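Local coordinates for glucose-binding protein (Thermus thermophilus HB27, PDB 2B3F) that binds glucose and galactose as a periplasmic binding protein and is probably part of a binding-protein-dependent sugar transport system, at residues V176-L181 with Q270-M275; Q170-S175 with G209-C214; E18-L23 with R297-K302; S85-Q90 with N291-L296. All coordinates share one frame; numbering follows the deposited sequence.

Interaction 1. Residues V176-L181 with Q270-M275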
# COMPACT_ATOMS: atom_id res chain seq x y z
N VAL A 176 -9.56 3.79 -9.41
CA VAL A 176 -10.64 3.90 -10.38
C VAL A 176 -11.88 3.13 -9.92
O VAL A 176 -12.99 3.68 -9.95
CB VAL A 176 -10.18 3.44 -11.80
CG1 VAL A 176 -11.37 3.36 -12.76
CG2 VAL A 176 -9.10 4.35 -12.35
N ALA A 177 -11.70 1.88 -9.50
CA ALA A 177 -12.80 1.05 -9.02
C ALA A 177 -13.53 1.68 -7.82
O ALA A 177 -14.77 1.67 -7.75
CB ALA A 177 -12.30 -0.34 -8.67
N LEU A 178 -12.76 2.22 -6.88
CA LEU A 178 -13.37 2.84 -5.70
C LEU A 178 -14.24 4.02 -6.13
O LEU A 178 -15.35 4.20 -5.62
CB LEU A 178 -12.30 3.30 -4.70
CG LEU A 178 -12.84 4.07 -3.47
CD1 LEU A 178 -13.79 3.20 -2.65
CD2 LEU A 178 -11.69 4.60 -2.59
N ALA A 179 -13.72 4.82 -7.06
CA ALA A 179 -14.46 6.00 -7.56
C ALA A 179 -15.76 5.56 -8.24
O ALA A 179 -16.82 6.16 -8.01
CB ALA A 179 -13.61 6.79 -8.53
N VAL A 180 -15.67 4.52 -9.07
CA VAL A 180 -16.81 4.07 -9.88
C VAL A 180 -17.88 3.40 -9.02
O VAL A 180 -19.08 3.61 -9.22
CB VAL A 180 -16.34 3.13 -11.04
CG1 VAL A 180 -17.48 2.41 -11.68
CG2 VAL A 180 -15.58 3.94 -12.08
N LEU A 181 -17.44 2.60 -8.06
CA LEU A 181 -18.35 1.81 -7.23
C LEU A 181 -18.84 2.53 -5.99
O LEU A 181 -19.93 2.24 -5.50
CB LEU A 181 -17.68 0.51 -6.81
CG LEU A 181 -17.37 -0.48 -7.93
CD1 LEU A 181 -16.56 -1.64 -7.39
CD2 LEU A 181 -18.67 -0.97 -8.58
N GLN A 270 -12.69 11.47 -3.01
CA GLN A 270 -12.59 12.45 -1.94
C GLN A 270 -13.50 12.02 -0.79
O GLN A 270 -14.65 11.61 -1.01
CB GLN A 270 -13.01 13.85 -2.44
CG GLN A 270 -12.14 14.44 -3.57
CD GLN A 270 -12.27 13.69 -4.93
OE1 GLN A 270 -13.31 13.10 -5.25
NE2 GLN A 270 -11.19 13.73 -5.72
N GLY A 271 -12.96 12.09 0.43
CA GLY A 271 -13.69 11.69 1.62
C GLY A 271 -13.56 10.23 1.99
O GLY A 271 -14.10 9.79 3.02
N VAL A 272 -12.84 9.47 1.16
CA VAL A 272 -12.62 8.05 1.40
C VAL A 272 -11.11 7.82 1.44
O VAL A 272 -10.38 8.34 0.59
CB VAL A 272 -13.24 7.15 0.32
CG1 VAL A 272 -13.06 5.66 0.67
CG2 VAL A 272 -14.71 7.48 0.13
N PHE A 273 -10.67 7.06 2.44
CA PHE A 273 -9.26 6.80 2.68
C PHE A 273 -9.12 5.30 2.46
O PHE A 273 -9.64 4.50 3.23
CB PHE A 273 -8.92 7.23 4.12
CG PHE A 273 -7.45 7.19 4.49
CD1 PHE A 273 -6.82 8.33 4.96
CD2 PHE A 273 -6.73 6.00 4.50
CE1 PHE A 273 -5.49 8.32 5.38
CE2 PHE A 273 -5.39 5.98 4.92
CZ PHE A 273 -4.77 7.14 5.36
N MET A 274 -8.46 4.92 1.37
CA MET A 274 -8.21 3.51 1.09
C MET A 274 -6.89 3.15 1.75
O MET A 274 -5.82 3.59 1.31
CB MET A 274 -8.14 3.23 -0.42
CG MET A 274 -7.87 1.77 -0.70
SD MET A 274 -7.84 1.37 -2.47
CE MET A 274 -9.55 1.21 -2.81
N MET A 275 -6.97 2.39 2.83
CA MET A 275 -5.81 2.16 3.68
C MET A 275 -5.13 0.83 3.41
O MET A 275 -5.71 -0.08 2.79
CB MET A 275 -6.20 2.23 5.18
CG MET A 275 -7.16 1.15 5.63
SD MET A 275 -6.44 -0.48 5.99
CE MET A 275 -5.44 -0.14 7.45

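Interaction 2. Residues Q170-S175 with G209-C214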
# COMPACT_ATOMS: atom_id res chain seq x y z
N GLN A 170 -2.37 -2.10 -11.38
CA GLN A 170 -3.37 -2.60 -10.43
C GLN A 170 -3.69 -1.52 -9.40
O GLN A 170 -4.85 -1.32 -9.04
CB GLN A 170 -2.86 -3.83 -9.71
CG GLN A 170 -2.54 -5.06 -10.58
CD GLN A 170 -2.10 -6.22 -9.71
OE1 GLN A 170 -2.75 -6.52 -8.71
NE2 GLN A 170 -0.99 -6.86 -10.06
N HIS A 171 -2.65 -0.83 -8.94
CA HIS A 171 -2.77 0.25 -7.97
C HIS A 171 -3.67 1.36 -8.49
O HIS A 171 -4.57 1.81 -7.80
CB HIS A 171 -1.40 0.82 -7.60
CG HIS A 171 -1.46 1.74 -6.43
ND1 HIS A 171 -1.07 1.35 -5.16
CD2 HIS A 171 -1.93 3.00 -6.32
CE1 HIS A 171 -1.28 2.35 -4.33
NE2 HIS A 171 -1.79 3.37 -5.00
N LEU A 172 -3.42 1.78 -9.73
CA LEU A 172 -4.30 2.74 -10.38
C LEU A 172 -5.74 2.22 -10.46
O LEU A 172 -6.69 2.95 -10.16
CB LEU A 172 -3.78 2.99 -11.78
CG LEU A 172 -4.65 3.86 -12.67
CD1 LEU A 172 -4.84 5.26 -12.09
CD2 LEU A 172 -3.94 3.89 -14.05
N TRP A 173 -5.89 0.95 -10.84
CA TRP A 173 -7.21 0.33 -10.98
C TRP A 173 -8.02 0.41 -9.67
O TRP A 173 -9.19 0.71 -9.71
CB TRP A 173 -7.10 -1.13 -11.42
CG TRP A 173 -8.44 -1.79 -11.65
CD1 TRP A 173 -9.16 -1.82 -12.82
CD2 TRP A 173 -9.23 -2.51 -10.68
NE1 TRP A 173 -10.34 -2.51 -12.64
CE2 TRP A 173 -10.41 -2.95 -11.35
CE3 TRP A 173 -9.06 -2.84 -9.33
CZ2 TRP A 173 -11.40 -3.70 -10.70
CZ3 TRP A 173 -10.04 -3.57 -8.69
CH2 TRP A 173 -11.21 -4.00 -9.38
N GLU A 174 -7.39 0.18 -8.52
CA GLU A 174 -8.20 0.16 -7.27
C GLU A 174 -8.75 1.56 -6.95
O GLU A 174 -9.84 1.68 -6.41
CB GLU A 174 -7.50 -0.51 -6.09
CG GLU A 174 -6.28 0.15 -5.52
CD GLU A 174 -5.68 -0.67 -4.36
OE1 GLU A 174 -6.02 -1.88 -4.24
OE2 GLU A 174 -4.86 -0.11 -3.61
N SER A 175 -8.01 2.60 -7.32
CA SER A 175 -8.55 3.98 -7.20
C SER A 175 -9.73 4.19 -8.15
O SER A 175 -10.77 4.73 -7.76
CB SER A 175 -7.49 5.03 -7.46
OG SER A 175 -6.78 5.37 -6.28
N GLY A 209 -9.70 1.87 -18.66
CA GLY A 209 -9.12 1.87 -20.02
C GLY A 209 -8.94 3.26 -20.61
O GLY A 209 -7.94 3.54 -21.28
N ARG A 210 -9.90 4.14 -20.37
CA ARG A 210 -9.77 5.52 -20.84
C ARG A 210 -8.61 6.20 -20.14
O ARG A 210 -7.82 6.91 -20.76
CB ARG A 210 -11.05 6.30 -20.58
CG ARG A 210 -12.25 5.79 -21.36
CD ARG A 210 -13.42 6.70 -21.06
NE ARG A 210 -14.60 6.45 -21.87
CZ ARG A 210 -14.81 6.98 -23.08
NH1 ARG A 210 -13.93 7.81 -23.64
NH2 ARG A 210 -15.93 6.68 -23.72
N VAL A 211 -8.50 5.98 -18.82
CA VAL A 211 -7.44 6.57 -18.04
C VAL A 211 -6.07 6.04 -18.53
O VAL A 211 -5.10 6.79 -18.64
CB VAL A 211 -7.67 6.28 -16.53
CG1 VAL A 211 -6.47 6.71 -15.70
CG2 VAL A 211 -8.95 6.96 -16.06
N LEU A 212 -6.02 4.76 -18.84
CA LEU A 212 -4.79 4.12 -19.32
C LEU A 212 -4.28 4.79 -20.62
O LEU A 212 -3.08 4.87 -20.86
CB LEU A 212 -5.08 2.63 -19.60
CG LEU A 212 -4.14 1.53 -19.18
CD1 LEU A 212 -3.59 1.72 -17.76
CD2 LEU A 212 -4.85 0.19 -19.35
N ASP A 213 -5.23 5.26 -21.44
CA ASP A 213 -4.85 5.95 -22.69
C ASP A 213 -4.19 7.30 -22.46
O ASP A 213 -3.72 7.91 -23.42
CB ASP A 213 -6.06 6.10 -23.63
CG ASP A 213 -6.40 4.83 -24.39
OD1 ASP A 213 -5.59 3.87 -24.37
OD2 ASP A 213 -7.50 4.78 -25.01
N CYS A 214 -4.12 7.77 -21.20
CA CYS A 214 -3.37 8.99 -20.85
C CYS A 214 -1.95 8.75 -20.35
O CYS A 214 -1.22 9.70 -20.04
CB CYS A 214 -4.13 9.76 -19.78
SG CYS A 214 -5.85 10.13 -20.23

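Interaction 3. Residues E18-L23 with R297-K302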
# COMPACT_ATOMS: atom_id res chain seq x y z
N GLU A 18 15.77 1.76 8.35
CA GLU A 18 17.14 1.89 8.82
C GLU A 18 17.17 2.69 10.12
O GLU A 18 17.93 2.35 11.04
CB GLU A 18 18.01 2.50 7.72
CG GLU A 18 18.30 1.48 6.63
CD GLU A 18 18.50 2.07 5.24
OE1 GLU A 18 18.82 3.28 5.14
OE2 GLU A 18 18.33 1.29 4.24
N ALA A 19 16.30 3.69 10.21
CA ALA A 19 16.14 4.50 11.43
C ALA A 19 15.62 3.63 12.58
O ALA A 19 16.11 3.74 13.72
CB ALA A 19 15.20 5.65 11.18
N LEU A 20 14.65 2.75 12.31
CA LEU A 20 14.19 1.81 13.33
C LEU A 20 15.28 0.86 13.78
O LEU A 20 15.38 0.54 14.97
CB LEU A 20 13.01 0.97 12.83
CG LEU A 20 11.70 1.72 12.79
CD1 LEU A 20 10.66 0.88 12.05
CD2 LEU A 20 11.20 2.06 14.21
N ILE A 21 16.07 0.37 12.84
CA ILE A 21 17.14 -0.56 13.17
C ILE A 21 18.19 0.13 14.06
O ILE A 21 18.68 -0.48 15.00
CB ILE A 21 17.78 -1.15 11.89
CG1 ILE A 21 16.77 -2.11 11.24
CG2 ILE A 21 19.09 -1.89 12.22
CD1 ILE A 21 17.18 -2.69 9.92
N ARG A 22 18.49 1.39 13.77
CA ARG A 22 19.45 2.15 14.59
C ARG A 22 18.93 2.30 16.02
O ARG A 22 19.68 2.12 16.97
CB ARG A 22 19.74 3.52 13.98
CG ARG A 22 20.69 3.44 12.80
CD ARG A 22 21.28 4.80 12.43
NE ARG A 22 20.26 5.72 11.94
CZ ARG A 22 19.75 5.69 10.70
NH1 ARG A 22 20.14 4.78 9.81
NH2 ARG A 22 18.84 6.57 10.37
N LEU A 23 17.64 2.63 16.14
CA LEU A 23 16.97 2.67 17.44
C LEU A 23 17.05 1.33 18.17
O LEU A 23 17.34 1.27 19.37
CB LEU A 23 15.51 3.04 17.24
CG LEU A 23 14.90 4.00 18.24
CD1 LEU A 23 15.52 5.38 18.09
CD2 LEU A 23 13.42 4.08 18.01
N ARG A 297 7.95 -5.07 20.05
CA ARG A 297 7.67 -4.07 21.07
C ARG A 297 8.11 -2.69 20.61
O ARG A 297 7.43 -1.69 20.88
CB ARG A 297 8.35 -4.44 22.40
CG ARG A 297 7.80 -5.73 23.01
CD ARG A 297 8.55 -6.14 24.27
NE ARG A 297 8.57 -5.01 25.19
CZ ARG A 297 9.66 -4.51 25.78
NH1 ARG A 297 10.86 -5.06 25.60
NH2 ARG A 297 9.53 -3.46 26.59
N LEU A 298 9.22 -2.62 19.89
CA LEU A 298 9.69 -1.37 19.32
C LEU A 298 8.78 -0.84 18.20
O LEU A 298 8.38 0.31 18.20
CB LEU A 298 11.13 -1.51 18.80
CG LEU A 298 11.65 -0.32 18.00
CD1 LEU A 298 11.68 0.93 18.82
CD2 LEU A 298 13.04 -0.62 17.44
N VAL A 299 8.47 -1.69 17.23
CA VAL A 299 7.66 -1.22 16.09
C VAL A 299 6.23 -0.88 16.52
O VAL A 299 5.58 -0.07 15.88
CB VAL A 299 7.68 -2.19 14.86
CG1 VAL A 299 9.13 -2.51 14.44
CG2 VAL A 299 6.94 -3.42 15.13
N GLY A 300 5.76 -1.46 17.62
CA GLY A 300 4.46 -1.12 18.20
C GLY A 300 4.42 0.11 19.11
O GLY A 300 3.35 0.51 19.58
N SER A 301 5.58 0.73 19.35
CA SER A 301 5.71 1.86 20.29
C SER A 301 5.62 3.21 19.62
O SER A 301 5.91 3.37 18.42
CB SER A 301 7.06 1.74 21.01
OG SER A 301 8.16 2.05 20.16
N LYS A 302 5.27 4.24 20.39
CA LYS A 302 5.23 5.60 19.89
C LYS A 302 6.62 6.09 19.45
O LYS A 302 6.76 6.71 18.40
CB LYS A 302 4.64 6.53 20.95
CG LYS A 302 4.40 7.94 20.47
CD LYS A 302 3.78 8.80 21.55
CE LYS A 302 3.82 10.27 21.18
NZ LYS A 302 3.02 11.10 22.16

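Interaction 4. Residues S85-Q90 with N291-L296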
# COMPACT_ATOMS: atom_id res chain seq x y z
N SER A 85 -1.55 -12.30 21.29
CA SER A 85 -2.53 -11.76 22.25
C SER A 85 -1.90 -11.33 23.59
O SER A 85 -2.16 -10.23 24.08
CB SER A 85 -3.66 -12.77 22.47
OG SER A 85 -4.36 -13.03 21.25
N ALA A 86 -1.04 -12.18 24.14
CA ALA A 86 -0.41 -11.89 25.46
C ALA A 86 0.49 -10.68 25.38
O ALA A 86 0.52 -9.84 26.28
CB ALA A 86 0.38 -13.10 25.94
N LEU A 87 1.24 -10.57 24.28
CA LEU A 87 2.08 -9.41 24.04
C LEU A 87 1.24 -8.15 23.91
O LEU A 87 1.60 -7.10 24.44
CB LEU A 87 2.95 -9.62 22.78
CG LEU A 87 3.92 -8.51 22.44
CD1 LEU A 87 4.95 -8.35 23.54
CD2 LEU A 87 4.59 -8.85 21.11
N PHE A 88 0.11 -8.24 23.21
CA PHE A 88 -0.80 -7.12 23.08
C PHE A 88 -1.29 -6.66 24.46
O PHE A 88 -1.35 -5.47 24.74
CB PHE A 88 -1.98 -7.45 22.16
CG PHE A 88 -1.72 -7.10 20.71
CD1 PHE A 88 -0.84 -7.87 19.94
CD2 PHE A 88 -2.31 -5.99 20.13
CE1 PHE A 88 -0.57 -7.53 18.61
CE2 PHE A 88 -2.04 -5.64 18.79
CZ PHE A 88 -1.16 -6.42 18.05
N ARG A 89 -1.63 -7.62 25.31
CA ARG A 89 -2.04 -7.27 26.67
C ARG A 89 -0.89 -6.61 27.43
O ARG A 89 -1.06 -5.53 28.01
CB ARG A 89 -2.52 -8.51 27.41
CG ARG A 89 -3.86 -9.01 26.93
CD ARG A 89 -4.47 -10.04 27.88
NE ARG A 89 -3.88 -11.36 27.70
CZ ARG A 89 -4.23 -12.24 26.75
NH1 ARG A 89 -5.21 -11.96 25.88
NH2 ARG A 89 -3.61 -13.42 26.67
N GLN A 90 0.27 -7.24 27.40
CA GLN A 90 1.45 -6.71 28.07
C GLN A 90 1.74 -5.26 27.71
O GLN A 90 2.08 -4.45 28.56
CB GLN A 90 2.67 -7.59 27.77
CG GLN A 90 4.00 -6.96 28.15
CD GLN A 90 5.17 -7.87 27.88
OE1 GLN A 90 5.26 -8.97 28.44
NE2 GLN A 90 6.09 -7.42 27.02
N ASN A 291 14.66 -11.79 20.54
CA ASN A 291 15.10 -10.58 19.84
C ASN A 291 13.99 -10.09 18.91
O ASN A 291 13.77 -8.88 18.77
CB ASN A 291 16.39 -10.84 19.07
CG ASN A 291 17.61 -11.04 19.98
OD1 ASN A 291 18.61 -11.65 19.59
ND2 ASN A 291 17.52 -10.52 21.19
N ALA A 292 13.26 -11.04 18.32
CA ALA A 292 12.10 -10.70 17.45
C ALA A 292 10.98 -10.05 18.25
O ALA A 292 10.40 -9.04 17.85
CB ALA A 292 11.60 -11.95 16.74
N ILE A 293 10.69 -10.61 19.42
CA ILE A 293 9.68 -10.04 20.32
C ILE A 293 10.04 -8.61 20.70
O ILE A 293 9.20 -7.72 20.70
CB ILE A 293 9.48 -10.92 21.58
CG1 ILE A 293 8.78 -12.23 21.20
CG2 ILE A 293 8.67 -10.16 22.63
CD1 ILE A 293 8.80 -13.31 22.26
N ASN A 294 11.31 -8.36 21.00
CA ASN A 294 11.73 -7.00 21.31
C ASN A 294 11.63 -6.05 20.11
O ASN A 294 11.36 -4.86 20.25
CB ASN A 294 13.14 -7.03 21.91
CG ASN A 294 13.15 -7.64 23.32
OD1 ASN A 294 12.12 -7.63 24.00
ND2 ASN A 294 14.30 -8.16 23.76
N TRP A 295 11.80 -6.59 18.90
CA TRP A 295 11.55 -5.80 17.71
C TRP A 295 10.06 -5.42 17.62
O TRP A 295 9.73 -4.28 17.36
CB TRP A 295 12.02 -6.57 16.46
CG TRP A 295 11.64 -5.95 15.14
CD1 TRP A 295 10.64 -6.37 14.32
CD2 TRP A 295 12.24 -4.82 14.50
NE1 TRP A 295 10.58 -5.58 13.21
CE2 TRP A 295 11.54 -4.61 13.29
CE3 TRP A 295 13.29 -3.96 14.82
CZ2 TRP A 295 11.87 -3.59 12.39
CZ3 TRP A 295 13.61 -2.94 13.95
CH2 TRP A 295 12.91 -2.77 12.73
N LEU A 296 9.18 -6.39 17.86
CA LEU A 296 7.73 -6.11 17.85
C LEU A 296 7.35 -5.01 18.86
O LEU A 296 6.54 -4.12 18.57
CB LEU A 296 6.93 -7.38 18.13
CG LEU A 296 7.12 -8.55 17.16
CD1 LEU A 296 6.20 -9.70 17.51
CD2 LEU A 296 6.90 -8.08 15.70

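Interaction 1. Residues V176-L181 with Q270-M275
No ring or amide enters the place where L178 meets V272 and M274. The aromatic ring of F273 points away from helix 166-190 and meets the indole of W337, their planes inclined at about 55°. What remains is an apolar contact. L178 holds CG anti to its own backbone nitrogen (chi1 175°), which sends the two methyl groups out from helix 166-190. CD2 of L178 meets CG1 of V272 tip to tip at 3.7 Å. M274 arrives differently: its chain is extended as far as the sulfur and then bends there (chi3 -82°), so that its end methyl CE slips past L178 and comes within 3.9 Å of L178 CB. CE of M274 also lies 4.0 Å from L178 CD2, so the leucine branch is shared between two strand residues. V272 O is bonded by R120 and N122, and M274 N by the N122 side chain. One residue fitted against two residues i and i+2 on the same strand face is a worked example of a helix lying against a β-sheet, as in the α/β lobes of periplasmic binding proteins.

Interaction 2. Residues Q170-S175 with G209-C214
Two stretches of helix approach each other most closely in their backbones at L172 and L212, whose CA atoms stand 9.1 Å apart, and the gap is bridged by side chains alone. L172 does the bridging from its side. With CG anti to the backbone nitrogen (chi1 174°), its CD2 methyl lies 4.1 Å from CG1 of V211, the two side chains meeting at a slant. The same CD2 is 4.3 Å from CD1 of L212. That leucine starts off at an angle to the facing helix, and a first torsion of -136°, away from the staggered positions, accompanies an end that comes nearer to L172. One methyl therefore serves two consecutive residues, and the contact is light, made by dispersion with no hydrogen bond across it. The polar side chains of helix 166-190 are engaged on other sides: H171 bonds H348 and the backbone oxygen of S121, while E174 reaches S121, S345 and V347 N. Around the pair, helix 142-154 brings W142 and F145 against V211, and strand 161-162 sets L161 against both L172 and V211. Helix 354-370 closes on L212 through F367 and L368, so the interface lies inside a bundle of helices flanking a short strand.

Interaction 3. Residues E18-L23 with R297-K302
Helix 15-27 rests here on the break between helices 289-299 and 302-312, with L20 and L23 lying against L298 and V299. L20 lies about 6 Å, side chain to side chain, from the galactose-binding W9, so the contact backs the sugar-binding region. L298 makes the closer approaches. Its CG is anti to the backbone nitrogen (chi1 171°), and the two branches part: CD1 comes within 3.7 Å of L23 CD2, the side chains passing at an angle, while CD2 lies 3.6 Å from the backbone oxygen of L20. V299 is more loosely met, its CG1 being 4.4 Å from L20 CD1. S301 occupies the N-cap of the next helix: its OG accepts from G304 N and donates to L298 O at 2.6 Å. That bond arrives at a C=O...donor angle of 131°, with the hydroxyl tilted 16° from the carbonyl plane. L298 O takes a second bond from S301 N at 3.1 Å, so this oxygen at the helix end is gripped twice by S301. The chemistry divides neatly: methyl groups join the helices without directional bonds, whereas the two bonds on L298 O tie the end of helix 289-299 to the N-cap of helix 302-312.

Interaction 4. Residues S85-Q90 with N291-L296
L87 and L296 form the closer half of this contact, and L87 with I293 the more open half. On the buried side, CD2 of L87 lies 4.0 Å from CD1 of L296 and 4.1 Å from its CB, so a single methyl settles along the leucine's near flank. The two side chains cross at about a right angle. L87 is extended from its helix, CG anti to the backbone nitrogen (chi1 -177°), whereas L296 turns its CG beside the backbone nitrogen (chi1 -59°); the first therefore reaches across the gap and the second lies athwart its end. The other branch of L87 serves the outer side, where CD1 comes to 4.2 Å from CG2 of I293. Both of these residues remain partly exposed. Still farther out the polar side chains begin. Q90 starts toward the facing helix without making contact with it. N294 receives a hydrogen bond from R297 NH1 one turn along. The contact thus grades from the buried L296 to the partly exposed I293, with no hydrogen bond joining the segments. On the inner side, V114 of strand 110-115 touches both L296 and F88, whose ring also meets W93 edge to face. Helix 289-299 turns A292 and W295 to L3 of strand 2-7, W295 reaching I5 as well, so that this helix packs on strand 2-7 with one side, while both helices meet strand 110-115.

The four contacts fall into two pairs. Interactions 1 and 2 share helix 166-190, have centres about 13 Å apart, and touch through M274 and E174. Interactions 3 and 4 share helix 289-299, again about 13 Å between centres, with L20 and I21 on W295 and L87 on R297. Between the pairs, centres stand 31 to 40 Å apart, and interactions 2 and 3 lie on opposite sides of the chain's centre. Along the chain, interaction 3 encloses interaction 4, which encloses the crossing segments of interactions 1 and 2. Strand 272-280, carrying interaction 1, also carries D278, a galactose-binding residue, and leads to helix 289-299, consistent with two lobes built from one interwoven chain.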